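Local coordinates for protein toxin PAU_02230 (Photorhabdus asymbiotica subsp. asymbiotica ATCC 43949, PDB 6HV6) that is a bacterial protein toxin, also known as PaTox, whose modelled part combines a largely helical region with a six-stranded antiparallel sheet, at residues A[116-121]-A[151-156]; A[190-195]-A[235-240]; A[263-268]-A[336-341]. The protein carries 1 engineered substitution. All blocks are in the same frame, centred on the assembly; numbering follows the deposited sequence.

Contact 1. Residues A[116-121]-A[151-156]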
loop_
_atom_site.group_PDB
_atom_site.type_symbol
_atom_site.label_atom_id
_atom_site.label_comp_id
_atom_site.label_asym_id
_atom_site.label_seq_id
_atom_site.Cartn_x
_atom_site.Cartn_y
_atom_site.Cartn_z
ATOM N N ASP A 116 -5.174 0.973 -27.315
ATOM C CA ASP A 116 -4.936 1.786 -28.498
ATOM C C ASP A 116 -5.568 3.157 -28.329
ATOM O O ASP A 116 -6.204 3.689 -29.245
ATOM C CB ASP A 116 -5.469 1.094 -29.745
ATOM C CG ASP A 116 -4.798 1.583 -31.002
ATOM O OD1 ASP A 116 -3.684 2.149 -30.904
ATOM O OD2 ASP A 116 -5.395 1.417 -32.075
ATOM N N TYR A 117 -5.397 3.737 -27.137
ATOM C CA TYR A 117 -6.155 4.916 -26.771
ATOM C C TYR A 117 -5.659 6.167 -27.472
ATOM O O TYR A 117 -6.320 7.200 -27.377
ATOM C CB TYR A 117 -6.119 5.131 -25.259
ATOM C CG TYR A 117 -4.755 5.449 -24.702
ATOM C CD1 TYR A 117 -3.884 4.430 -24.317
ATOM C CD2 TYR A 117 -4.344 6.762 -24.520
ATOM C CE1 TYR A 117 -2.645 4.709 -23.798
ATOM C CE2 TYR A 117 -3.093 7.051 -23.998
ATOM C CZ TYR A 117 -2.254 6.012 -23.639
ATOM O OH TYR A 117 -1.013 6.268 -23.120
ATOM N N ASN A 118 -4.526 6.108 -28.173
ATOM C CA ASN A 118 -4.120 7.225 -29.014
ATOM C C ASN A 118 -4.383 6.973 -30.488
ATOM O O ASN A 118 -3.832 7.680 -31.338
ATOM C CB ASN A 118 -2.654 7.557 -28.771
ATOM C CG ASN A 118 -2.457 8.326 -27.488
ATOM O OD1 ASN A 118 -3.265 9.194 -27.140
ATOM N ND2 ASN A 118 -1.409 7.992 -26.759
ATOM N N ALA A 119 -5.225 5.992 -30.809
ATOM C CA ALA A 119 -5.686 5.834 -32.183
ATOM C C ALA A 119 -6.253 7.164 -32.678
ATOM O O ALA A 119 -7.115 7.750 -32.015
ATOM C CB ALA A 119 -6.758 4.747 -32.279
ATOM N N PRO A 120 -5.768 7.684 -33.811
ATOM C CA PRO A 120 -6.178 9.032 -34.233
ATOM C C PRO A 120 -7.665 9.180 -34.476
ATOM O O PRO A 120 -8.179 10.303 -34.394
ATOM C CB PRO A 120 -5.381 9.239 -35.532
ATOM C CG PRO A 120 -4.143 8.425 -35.317
ATOM C CD PRO A 120 -4.622 7.188 -34.601
ATOM N N GLN A 121 -8.378 8.104 -34.785
ATOM C CA GLN A 121 -9.806 8.309 -34.961
ATOM C C GLN A 121 -10.501 8.712 -33.664
ATOM O O GLN A 121 -11.701 8.977 -33.691
ATOM C CB GLN A 121 -10.456 7.056 -35.562
ATOM C CG GLN A 121 -10.207 5.778 -34.802
ATOM C CD GLN A 121 -9.017 4.989 -35.318
ATOM O OE1 GLN A 121 -7.890 5.491 -35.383
ATOM N NE2 GLN A 121 -9.263 3.735 -35.678
ATOM N N ALA A 151 -11.030 5.438 -21.140
ATOM C CA ALA A 151 -10.300 4.969 -19.970
ATOM C C ALA A 151 -8.797 5.081 -20.187
ATOM O O ALA A 151 -8.060 5.489 -19.282
ATOM C CB ALA A 151 -10.684 3.526 -19.662
ATOM N N GLY A 152 -8.321 4.730 -21.383
ATOM C CA GLY A 152 -6.905 4.892 -21.672
ATOM C C GLY A 152 -6.459 6.338 -21.563
ATOM O O GLY A 152 -5.447 6.642 -20.926
ATOM N N LYS A 153 -7.227 7.255 -22.161
ATOM C CA LYS A 153 -6.849 8.669 -22.157
ATOM C C LYS A 153 -6.929 9.284 -20.765
ATOM O O LYS A 153 -6.191 10.233 -20.467
ATOM C CB LYS A 153 -7.741 9.453 -23.131
ATOM C CG LYS A 153 -7.459 9.154 -24.623
ATOM C CD LYS A 153 -8.355 10.012 -25.558
ATOM C CE LYS A 153 -8.040 9.715 -27.024
ATOM N NZ LYS A 153 -6.638 10.069 -27.425
ATOM N N MET A 154 -7.819 8.777 -19.911
ATOM C CA MET A 154 -7.986 9.262 -18.544
ATOM C C MET A 154 -7.074 8.579 -17.532
ATOM O O MET A 154 -7.104 8.948 -16.353
ATOM C CB MET A 154 -9.433 9.064 -18.092
ATOM C CG MET A 154 -10.416 10.039 -18.763
ATOM S SD MET A 154 -12.057 9.810 -18.063
ATOM C CE MET A 154 -12.693 8.440 -19.011
ATOM N N ASN A 155 -6.275 7.597 -17.955
ATOM C CA ASN A 155 -5.616 6.722 -16.987
ATOM C C ASN A 155 -4.703 7.489 -16.031
ATOM O O ASN A 155 -4.670 7.205 -14.826
ATOM C CB ASN A 155 -4.834 5.631 -17.711
ATOM C CG ASN A 155 -4.387 4.535 -16.758
ATOM O OD1 ASN A 155 -5.211 3.869 -16.135
ATOM N ND2 ASN A 155 -3.083 4.363 -16.625
ATOM N N GLU A 156 -3.943 8.452 -16.536
ATOM C CA GLU A 156 -3.064 9.193 -15.639
ATOM C C GLU A 156 -3.869 10.054 -14.674
ATOM O O GLU A 156 -3.525 10.158 -13.494
ATOM C CB GLU A 156 -2.084 10.048 -16.444
ATOM C CG GLU A 156 -1.023 9.230 -17.190
ATOM C CD GLU A 156 -0.303 8.220 -16.297
ATOM O OE1 GLU A 156 0.100 8.583 -15.176
ATOM O OE2 GLU A 156 -0.152 7.051 -16.712
HETATM O O HOH W 1 -4.228 10.573 -25.074
HETATM O O HOH W 2 -6.590 9.746 -30.180
#

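Contact 2. Residues A[190-195]-A[235-240]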
loop_
_atom_site.group_PDB
_atom_site.type_symbol
_atom_site.label_atom_id
_atom_site.label_comp_id
_atom_site.label_asym_id
_atom_site.label_seq_id
_atom_site.Cartn_x
_atom_site.Cartn_y
_atom_site.Cartn_z
ATOM N N LEU A 190 0.712 4.132 -2.619
ATOM C CA LEU A 190 1.302 5.231 -3.366
ATOM C C LEU A 190 2.523 4.766 -4.147
ATOM O O LEU A 190 2.628 5.007 -5.350
ATOM C CB LEU A 190 1.680 6.364 -2.415
ATOM C CG LEU A 190 0.525 7.250 -1.942
ATOM C CD1 LEU A 190 1.063 8.375 -1.080
ATOM C CD2 LEU A 190 -0.206 7.798 -3.149
ATOM N N TYR A 191 3.466 4.105 -3.483
ATOM C CA TYR A 191 4.732 3.844 -4.152
ATOM C C TYR A 191 4.778 2.503 -4.871
ATOM O O TYR A 191 5.716 2.278 -5.643
ATOM C CB TYR A 191 5.911 3.957 -3.170
ATOM C CG TYR A 191 5.925 3.005 -2.002
ATOM C CD1 TYR A 191 5.626 3.449 -0.719
ATOM C CD2 TYR A 191 6.270 1.667 -2.166
ATOM C CE1 TYR A 191 5.657 2.598 0.353
ATOM C CE2 TYR A 191 6.293 0.807 -1.095
ATOM C CZ TYR A 191 5.984 1.284 0.160
ATOM O OH TYR A 191 5.997 0.443 1.236
ATOM N N LEU A 192 3.799 1.619 -4.664
ATOM C CA LEU A 192 3.770 0.364 -5.403
ATOM C C LEU A 192 3.075 0.475 -6.751
ATOM O O LEU A 192 3.065 -0.506 -7.497
ATOM C CB LEU A 192 3.104 -0.744 -4.585
ATOM C CG LEU A 192 4.003 -1.374 -3.517
ATOM C CD1 LEU A 192 3.300 -2.548 -2.848
ATOM C CD2 LEU A 192 5.355 -1.786 -4.088
ATOM N N LYS A 193 2.488 1.624 -7.077
ATOM C CA LYS A 193 1.932 1.868 -8.407
ATOM C C LYS A 193 0.966 0.761 -8.825
ATOM O O LYS A 193 1.042 0.227 -9.934
ATOM C CB LYS A 193 3.044 2.009 -9.446
ATOM C CG LYS A 193 4.039 3.114 -9.182
ATOM C CD LYS A 193 5.105 3.126 -10.273
ATOM C CE LYS A 193 6.151 4.164 -9.971
ATOM N NZ LYS A 193 6.466 4.106 -8.519
ATOM N N GLY A 194 0.062 0.397 -7.921
ATOM C CA GLY A 194 -0.930 -0.612 -8.230
ATOM C C GLY A 194 -0.428 -2.040 -8.281
ATOM O O GLY A 194 -1.233 -2.952 -8.502
ATOM N N LYS A 195 0.872 -2.273 -8.092
ATOM C CA LYS A 195 1.376 -3.633 -7.979
ATOM C C LYS A 195 0.794 -4.299 -6.729
ATOM O O LYS A 195 0.312 -3.620 -5.819
ATOM C CB LYS A 195 2.906 -3.629 -7.928
ATOM C CG LYS A 195 3.583 -3.202 -9.236
ATOM C CD LYS A 195 3.533 -4.315 -10.271
ATOM C CE LYS A 195 4.326 -3.960 -11.518
ATOM N NZ LYS A 195 3.650 -2.880 -12.286
ATOM N N PRO A 235 15.656 -1.883 -7.536
ATOM C CA PRO A 235 16.279 -2.959 -6.752
ATOM C C PRO A 235 15.592 -3.215 -5.418
ATOM O O PRO A 235 15.565 -4.366 -4.969
ATOM C CB PRO A 235 17.732 -2.483 -6.579
ATOM C CG PRO A 235 17.685 -1.019 -6.771
ATOM C CD PRO A 235 16.554 -0.729 -7.718
ATOM N N LEU A 236 14.993 -2.205 -4.792
ATOM C CA LEU A 236 14.318 -2.448 -3.521
ATOM C C LEU A 236 13.034 -3.234 -3.725
ATOM O O LEU A 236 12.748 -4.170 -2.974
ATOM C CB LEU A 236 14.027 -1.125 -2.807
ATOM C CG LEU A 236 13.284 -1.265 -1.473
ATOM C CD1 LEU A 236 14.027 -2.203 -0.509
ATOM C CD2 LEU A 236 13.123 0.112 -0.825
ATOM N N TYR A 237 12.245 -2.860 -4.736
ATOM C CA TYR A 237 11.041 -3.617 -5.068
ATOM C C TYR A 237 11.369 -5.061 -5.433
ATOM O O TYR A 237 10.683 -5.990 -4.987
ATOM C CB TYR A 237 10.295 -2.940 -6.216
ATOM C CG TYR A 237 9.051 -3.694 -6.638
ATOM C CD1 TYR A 237 7.963 -3.793 -5.794
ATOM C CD2 TYR A 237 8.972 -4.303 -7.882
ATOM C CE1 TYR A 237 6.823 -4.485 -6.170
ATOM C CE2 TYR A 237 7.839 -4.997 -8.269
ATOM C CZ TYR A 237 6.765 -5.079 -7.411
ATOM O OH TYR A 237 5.631 -5.764 -7.782
ATOM N N LYS A 238 12.408 -5.272 -6.246
ATOM C CA LYS A 238 12.806 -6.637 -6.594
ATOM C C LYS A 238 13.186 -7.435 -5.349
ATOM O O LYS A 238 12.845 -8.618 -5.236
ATOM C CB LYS A 238 13.971 -6.620 -7.596
ATOM C CG LYS A 238 13.555 -6.266 -9.032
ATOM C CD LYS A 238 14.524 -6.804 -10.093
ATOM C CE LYS A 238 15.824 -6.051 -10.110
ATOM N NZ LYS A 238 16.639 -6.289 -11.367
ATOM N N SER A 239 13.884 -6.807 -4.397
ATOM C CA SER A 239 14.266 -7.521 -3.177
ATOM C C SER A 239 13.044 -7.855 -2.330
ATOM O O SER A 239 12.982 -8.926 -1.712
ATOM C CB SER A 239 15.266 -6.695 -2.358
ATOM O OG SER A 239 16.506 -6.524 -3.024
ATOM N N LEU A 240 12.074 -6.939 -2.273
ATOM C CA LEU A 240 10.833 -7.209 -1.550
ATOM C C LEU A 240 10.117 -8.416 -2.140
ATOM O O LEU A 240 9.671 -9.308 -1.406
ATOM C CB LEU A 240 9.926 -5.972 -1.570
ATOM C CG LEU A 240 10.342 -4.777 -0.702
ATOM C CD1 LEU A 240 9.457 -3.572 -1.005
ATOM C CD2 LEU A 240 10.257 -5.116 0.776
#

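Contact 3. Residues A[263-268]-A[336-341]. With EDO (1,2-ethanediol), chain E.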
loop_
_atom_site.group_PDB
_atom_site.type_symbol
_atom_site.label_atom_id
_atom_site.label_comp_id
_atom_site.label_asym_id
_atom_site.label_seq_id
_atom_site.Cartn_x
_atom_site.Cartn_y
_atom_site.Cartn_z
ATOM N N ASN A 263 -3.727 -11.642 22.352
ATOM C CA ASN A 263 -4.705 -11.303 21.329
ATOM C C ASN A 263 -4.883 -9.790 21.292
ATOM O O ASN A 263 -4.248 -9.048 22.049
ATOM C CB ASN A 263 -6.039 -12.004 21.593
ATOM C CG ASN A 263 -6.559 -11.722 22.972
ATOM O OD1 ASN A 263 -6.811 -10.570 23.324
ATOM N ND2 ASN A 263 -6.720 -12.768 23.772
ATOM N N VAL A 264 -5.778 -9.335 20.413
ATOM C CA VAL A 264 -5.978 -7.900 20.236
ATOM C C VAL A 264 -6.505 -7.267 21.520
ATOM O O VAL A 264 -6.143 -6.137 21.866
ATOM C CB VAL A 264 -6.921 -7.637 19.048
ATOM C CG1 VAL A 264 -7.003 -6.152 18.759
ATOM C CG2 VAL A 264 -6.436 -8.386 17.819
ATOM N N SER A 265 -7.359 -7.987 22.254
ATOM C CA SER A 265 -8.002 -7.388 23.417
ATOM C C SER A 265 -7.013 -7.160 24.555
ATOM O O SER A 265 -7.080 -6.131 25.233
ATOM C CB SER A 265 -9.169 -8.256 23.884
ATOM O OG SER A 265 -10.299 -8.070 23.046
ATOM N N ASN A 266 -6.090 -8.097 24.786
ATOM C CA ASN A 266 -5.181 -7.999 25.925
ATOM C C ASN A 266 -3.801 -7.464 25.544
ATOM O O ASN A 266 -2.865 -7.568 26.343
ATOM C CB ASN A 266 -5.053 -9.358 26.633
ATOM C CG ASN A 266 -4.334 -10.419 25.791
ATOM O OD1 ASN A 266 -3.831 -10.149 24.702
ATOM N ND2 ASN A 266 -4.278 -11.636 26.314
ATOM N N LEU A 267 -3.653 -6.889 24.348
ATOM C CA LEU A 267 -2.327 -6.466 23.907
ATOM C C LEU A 267 -1.760 -5.382 24.815
ATOM O O LEU A 267 -0.551 -5.349 25.071
ATOM C CB LEU A 267 -2.383 -5.978 22.453
ATOM C CG LEU A 267 -1.039 -5.754 21.750
ATOM C CD1 LEU A 267 -0.383 -7.078 21.427
ATOM C CD2 LEU A 267 -1.204 -4.922 20.487
ATOM N N ALA A 268 -2.616 -4.490 25.324
ATOM C CA ALA A 268 -2.124 -3.333 26.066
ATOM C C ALA A 268 -1.508 -3.713 27.405
ATOM O O ALA A 268 -0.757 -2.914 27.976
ATOM C CB ALA A 268 -3.249 -2.323 26.282
ATOM N N PHE A 336 -11.184 -6.448 10.954
ATOM C CA PHE A 336 -10.625 -7.793 11.098
ATOM C C PHE A 336 -11.169 -8.440 12.362
ATOM O O PHE A 336 -11.039 -7.857 13.445
ATOM C CB PHE A 336 -9.107 -7.743 11.193
ATOM C CG PHE A 336 -8.419 -7.307 9.926
ATOM C CD1 PHE A 336 -8.989 -7.546 8.689
ATOM C CD2 PHE A 336 -7.190 -6.669 9.981
ATOM C CE1 PHE A 336 -8.343 -7.151 7.524
ATOM C CE2 PHE A 336 -6.540 -6.274 8.815
ATOM C CZ PHE A 336 -7.118 -6.519 7.592
ATOM N N PRO A 337 -11.748 -9.639 12.293
ATOM C CA PRO A 337 -12.116 -10.346 13.524
ATOM C C PRO A 337 -10.880 -10.667 14.361
ATOM O O PRO A 337 -9.781 -10.863 13.834
ATOM C CB PRO A 337 -12.820 -11.614 13.026
ATOM C CG PRO A 337 -12.396 -11.764 11.612
ATOM C CD PRO A 337 -12.145 -10.385 11.085
ATOM N N ASP A 338 -11.078 -10.694 15.683
ATOM C CA ASP A 338 -9.967 -10.850 16.620
ATOM C C ASP A 338 -9.177 -12.122 16.357
ATOM O O ASP A 338 -7.942 -12.118 16.430
ATOM C CB ASP A 338 -10.485 -10.853 18.061
ATOM C CG ASP A 338 -11.051 -9.512 18.481
ATOM O OD1 ASP A 338 -11.058 -8.578 17.645
ATOM O OD2 ASP A 338 -11.484 -9.393 19.651
ATOM N N ASP A 339 -9.869 -13.230 16.074
ATOM C CA ASP A 339 -9.197 -14.498 15.828
ATOM C C ASP A 339 -8.451 -14.529 14.503
ATOM O O ASP A 339 -7.758 -15.512 14.231
ATOM C CB ASP A 339 -10.202 -15.650 15.858
ATOM C CG ASP A 339 -11.362 -15.428 14.911
ATOM O OD1 ASP A 339 -12.118 -14.455 15.101
ATOM O OD2 ASP A 339 -11.508 -16.215 13.962
ATOM N N SER A 340 -8.602 -13.512 13.664
ATOM C CA SER A 340 -7.899 -13.486 12.396
ATOM C C SER A 340 -6.586 -12.735 12.487
ATOM O O SER A 340 -5.823 -12.747 11.522
ATOM C CB SER A 340 -8.772 -12.869 11.301
ATOM O OG SER A 340 -8.773 -11.452 11.361
ATOM N N VAL A 341 -6.303 -12.105 13.624
ATOM C CA VAL A 341 -5.099 -11.307 13.825
ATOM C C VAL A 341 -4.201 -12.056 14.805
ATOM O O VAL A 341 -4.632 -12.394 15.913
ATOM C CB VAL A 341 -5.437 -9.901 14.344
ATOM C CG1 VAL A 341 -4.151 -9.098 14.586
ATOM C CG2 VAL A 341 -6.361 -9.176 13.362
HETATM C C1 EDO E . -10.112 -18.736 12.593
HETATM O O1 EDO E . -9.863 -18.638 13.996
HETATM C C2 EDO E . -11.198 -19.779 12.349
HETATM O O2 EDO E . -11.635 -19.672 10.988
HETATM O O HOH W 3 -6.093 -11.880 18.359
#

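Contact 1. Residues A[116-121]-A[151-156]
Y117 lays its ring against the backbone of G152, with Y117 CD2 3.7 Å from G152 C and G152 O standing above the same face, offset toward the rim. With chi1 at 65°, Y117 CG sits between its own backbone N and carbonyl carbon, which swings the ring over the helix; because G152 carries no side chain, CB and CG of Y117 can come down close to the helical backbone. The carbonyl of Y117 takes the direct polar bond of the contact. K153 NZ donates to Y117 O at 2.9 Å, lying in the carbonyl plane at a C=O...N angle of 153°, and a bend at chi4 of -63° brings the amine round to it. N118 OD1 accepts from a water 2.7 Å away that only weakly binds the same amine. The type I turn from D116 closes at A119, where a second water bridges A119 O and K153 NZ, 2.8 Å from each. N126 OD1 accepts a further bond from K153 NZ, so a single lysine amine gathers much of this loop. The loop follows helix 101-115 and is pinned here to the long helix 144-176, while M154 of that helix packs instead on helix 130-138.

Contact 2. Residues A[190-195]-A[235-240]
K195 N donates to L192 O at 2.9 Å, closing the type I' turn that presents both residues to Y237 of the neighbouring helix. Positive phi at K193 and G194, 53° and 74°, gives the turn its tight reversal just after the short helix 188-191, and L192 and K195 are left at its two ends, each with a share of the tyrosine.

Y237 spans the distance between the two backbones, whose closest CA atoms, those of L192 and Y237, are 8.3 Å apart. With chi1 at 179° the ring swings opposite the backbone N and extends from helix 235-244 to the turn. L192 meets this ring through a single methyl: CD2 lies 3.7 Å from both CD1 and CE1 of Y237, and the two side chains run at about a right angle. Further out, the aliphatic start of K195 crosses the phenol end, again nearly perpendicular, with K195 CB 3.5 Å from Y237 OH and K195 CD 3.6 Å from that same oxygen. The lysine chain sets out toward the helix but bends at chi2 and carries its amine off in another direction, leaving methylene groups against the phenol.

I231 touches both Y237 and K195, extending the apolar surroundings, and N234 OD1 accepts from Y237 N at the start of the helix. One residue earlier, L236 packs among helices 199-211, 215-224 and 361-365, including L205, L222 and I364.

No hydrogen bond joins the two segments. Polar bonding shapes the turn and the helix separately, whereas the fit between them rests on a leucine methyl against ring carbons and lysine methylenes against the phenol oxygen, and so on shape rather than on directional bonds.

Contact 3. Residues A[263-268]-A[336-341]
V264 faces D338 and V341 where two loops meet, one leading toward helix 271-274 and the other joining helix 320-334 to strand 342-346. In the latter, P337 O gathers the turn: it accepts the backbone N of S340 and also S340 OG, the hydroxyl lying 2.7 Å from P337 O, in the carbonyl plane and on a lone pair.

D338 opens the short 3-10 segment and takes part through both side chain and backbone. Its carboxylate reaches toward S265, whose OG stays 3.8 Å from D338 OD2, without a hydrogen bond across the segments. Its carbonyl is bridged to the other loop by a water, which donates to D338 O at 2.7 Å and accepts a longer bond of 3.3 Å from V264 N. D338 O also receives the backbone N of V341, completing the turn.

The facing loop has its own recognisable device, an Asx motif, in which N263 OD1 accepts from N266 N at 3.0 Å, the donor tilted 29° from the carbonyl plane. The bond is returned: N266 OD1 accepts from N263 N at 2.8 Å. Between these two asparagines sits V264, its CB directed at the 3-10 segment, and N266 ND2 binds N261 O in addition.

D339 turns away from this interface, and D339 OD2 accepts from O1 of a 1,2-ethanediol molecule at 2.9 Å, a guest probably taken up from the crystallisation liquor. S340 touches P287. V341 then supplies the apolar part: V264 CG2 rests 3.9 Å from V341 CB and nearly as close to its CG1, the two side chains crossing at about a right angle. With chi1 at -173°, V264 CG2 lies across from its own carbonyl carbon, next to the backbone N, and this is the methyl that meets V341. V341 also touches V284 of strand 280-286, while V264 leans on Q328 of helix 320-334.

Overall arrangement
The three contacts follow one another along the chain without touching, and their polar content differs with depth. Contact 2, about 10 Å from the chain's centre, is buried and has no hydrogen bond between its segments. Contacts 1 and 3 are partly buried, on opposite sides of that centre with their own centres about 47 Å apart, and both recruit water. Contact 1 ties a loop to helix 144-176, with no strand between its segments, and adds a direct lysine-to-carbonyl bond; contact 3 lies beside the six-stranded sheet and joins two loops through one water and a valine pair. No helix or strand is shared: contact 1 uses helix 144-176, contact 2 helices 188-191 and 235-244.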